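Local coordinates for cyclic nucleotide-binding domain (CNMP-BD) protein (Geobacter metallireducens, PDB 3MDP) that probably binds a cyclic nucleotide or another small anion in a double-stranded beta-helix domain and may regulate transcription, at residues Ser88-Tyr93 / Leu115-Ser119. Residues are numbered along the deposited sequence; the frame is centred on the assembly and turned at random.
Sequences SLIKPY and LREMS
In the cyclic nucleotide-binding domain, the loop that follows the short strand 83-84 is fastened to helix 112-121 mainly through Arg116, which meets Ser88 and Tyr93. NH1 of Arg116 donates to the backbone O of Ser88 at 2.9 Å; the bond is nearly straight (161°) and meets a lone pair in the carbonyl plane. The same NH1 also serves Ala47 O, while NH2 forms a salt bridge with Asp48, so three partners fix the rotation of the guanidinium. The extended chi2 (-170°) carries CD of Arg116 over the face of the Tyr93 ring, 3.5 Å from its centroid, a CH-pi contact; the bend at chi3 (-64°) then turns the guanidinium toward Ser88 O, leaving CZ in an off-centre cation-pi contact. Lys91 CA covers the other face, and the flat ring suits this slot between loop backbone and aliphatic chain. Replacing Arg116 by an alanine is likely to cost Ser88 O, Ala47 O and Asp48 this partner and to uncover one face of the Tyr93 ring. Ser88 OG hydrogen-bonds to the backbone O of Gly85, a residue seen to bind succinate. On the buried side, branched leucines fill the space: Leu89 CD2 packs against Leu115 CB at 3.9 Å. Ser119, small enough to sit beside Leu89, satisfies its OG on the helix's own Leu115 O (2.8 Å). Around the contact, Leu89 rests on Val133 of helix 123-139 and Leu115 reaches Leu50 of strand 49-55.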
loop_
_atom_site.group_PDB
_atom_site.type_symbol
_atom_site.label_atom_id
_atom_site.label_comp_id
_atom_site.label_asym_id
_atom_site.label_seq_id
_atom_site.Cartn_x
_atom_site.Cartn_y
_atom_site.Cartn_z
ATOM N N SER A 88 -0.517 10.369 4.145
ATOM C CA SER A 88 -1.350 11.448 3.595
ATOM C C SER A 88 -2.531 10.909 2.769
ATOM O O SER A 88 -3.545 11.602 2.597
ATOM C CB SER A 88 -0.507 12.448 2.790
ATOM O OG SER A 88 0.333 11.802 1.860
ATOM N N LEU A 89 -2.422 9.670 2.290
ATOM C CA LEU A 89 -3.509 9.026 1.553
ATOM C C LEU A 89 -4.019 7.715 2.197
ATOM O O LEU A 89 -4.847 7.028 1.594
ATOM C CB LEU A 89 -3.074 8.731 0.117
ATOM C CG LEU A 89 -2.858 9.928 -0.820
ATOM C CD1 LEU A 89 -2.284 9.474 -2.167
ATOM C CD2 LEU A 89 -4.154 10.654 -0.992
ATOM N N ILE A 90 -3.532 7.369 3.388
ATOM C CA ILE A 90 -3.948 6.147 4.068
ATOM C C ILE A 90 -4.574 6.485 5.422
ATOM O O ILE A 90 -3.895 6.918 6.349
ATOM C CB ILE A 90 -2.779 5.129 4.275
ATOM C CG1 ILE A 90 -2.018 4.847 2.956
ATOM C CG2 ILE A 90 -3.333 3.800 4.863
ATOM C CD1 ILE A 90 -0.691 4.133 3.137
ATOM N N LYS A 91 -5.880 6.283 5.540
ATOM C CA LYS A 91 -6.548 6.390 6.841
ATOM C C LYS A 91 -5.778 5.686 7.938
ATOM O O LYS A 91 -5.292 4.573 7.738
ATOM C CB LYS A 91 -7.926 5.772 6.788
ATOM C CG LYS A 91 -8.899 6.571 6.030
ATOM C CD LYS A 91 -10.295 5.996 6.174
ATOM C CE LYS A 91 -11.293 6.820 5.376
ATOM N NZ LYS A 91 -12.700 6.423 5.695
ATOM N N PRO A 92 -5.702 6.303 9.121
ATOM C CA PRO A 92 -6.373 7.544 9.515
ATOM C C PRO A 92 -5.545 8.823 9.325
ATOM O O PRO A 92 -5.743 9.780 10.056
ATOM C CB PRO A 92 -6.619 7.298 11.003
ATOM C CG PRO A 92 -5.360 6.596 11.421
ATOM C CD PRO A 92 -5.085 5.641 10.284
ATOM N N TYR A 93 -4.628 8.820 8.363
ATOM C CA TYR A 93 -3.963 10.056 7.891
ATOM C C TYR A 93 -3.070 10.745 8.935
ATOM O O TYR A 93 -2.993 11.991 9.014
ATOM C CB TYR A 93 -5.001 11.047 7.341
ATOM C CG TYR A 93 -6.027 10.481 6.397
ATOM C CD1 TYR A 93 -5.643 9.881 5.184
ATOM C CD2 TYR A 93 -7.384 10.623 6.662
ATOM C CE1 TYR A 93 -6.595 9.381 4.302
ATOM C CE2 TYR A 93 -8.344 10.120 5.781
ATOM C CZ TYR A 93 -7.935 9.518 4.601
ATOM O OH TYR A 93 -8.857 9.036 3.734
ATOM N N LEU A 115 -4.977 16.447 -1.906
ATOM C CA LEU A 115 -5.062 15.131 -2.575
ATOM C C LEU A 115 -6.254 14.350 -2.072
ATOM O O LEU A 115 -6.914 13.620 -2.831
ATOM C CB LEU A 115 -3.807 14.294 -2.346
ATOM C CG LEU A 115 -2.571 14.599 -3.165
ATOM C CD1 LEU A 115 -1.430 13.683 -2.712
ATOM C CD2 LEU A 115 -2.843 14.476 -4.683
ATOM N N ARG A 116 -6.496 14.451 -0.776
ATOM C CA ARG A 116 -7.650 13.779 -0.182
ATOM C C ARG A 116 -8.963 14.303 -0.763
ATOM O O ARG A 116 -9.839 13.500 -1.088
ATOM C CB ARG A 116 -7.622 13.863 1.348
ATOM C CG ARG A 116 -6.550 12.965 1.954
ATOM C CD ARG A 116 -6.622 12.831 3.466
ATOM N NE ARG A 116 -6.384 14.086 4.188
ATOM C CZ ARG A 116 -5.206 14.563 4.578
ATOM N NH1 ARG A 116 -4.069 13.932 4.308
ATOM N NH2 ARG A 116 -5.163 15.719 5.231
ATOM N N GLU A 117 -9.088 15.619 -0.945
ATOM C CA GLU A 117 -10.318 16.219 -1.510
ATOM C C GLU A 117 -10.538 15.733 -2.914
ATOM O O GLU A 117 -11.654 15.346 -3.295
ATOM C CB GLU A 117 -10.232 17.737 -1.591
ATOM C CG GLU A 117 -10.425 18.425 -0.287
ATOM C CD GLU A 117 -10.049 19.896 -0.329
ATOM O OE1 GLU A 117 -9.868 20.495 -1.418
ATOM O OE2 GLU A 117 -9.911 20.468 0.762
HETATM N N MSE A 118 -9.453 15.762 -3.677
HETATM C CA MSE A 118 -9.479 15.433 -5.086
HETATM C C MSE A 118 -9.794 13.970 -5.258
HETATM O O MSE A 118 -10.545 13.604 -6.148
HETATM C CB MSE A 118 -8.128 15.773 -5.739
HETATM C CG MSE A 118 -7.818 17.272 -5.704
HETATM SE SE MSE A 118 -5.922 17.704 -5.884
HETATM C CE MSE A 118 -5.660 16.999 -7.627
ATOM N N SER A 119 -9.228 13.135 -4.388
ATOM C CA SER A 119 -9.545 11.711 -4.373
ATOM C C SER A 119 -11.010 11.450 -4.123
ATOM O O SER A 119 -11.583 10.569 -4.742
ATOM C CB SER A 119 -8.706 10.980 -3.327
ATOM O OG SER A 119 -7.357 11.034 -3.713
#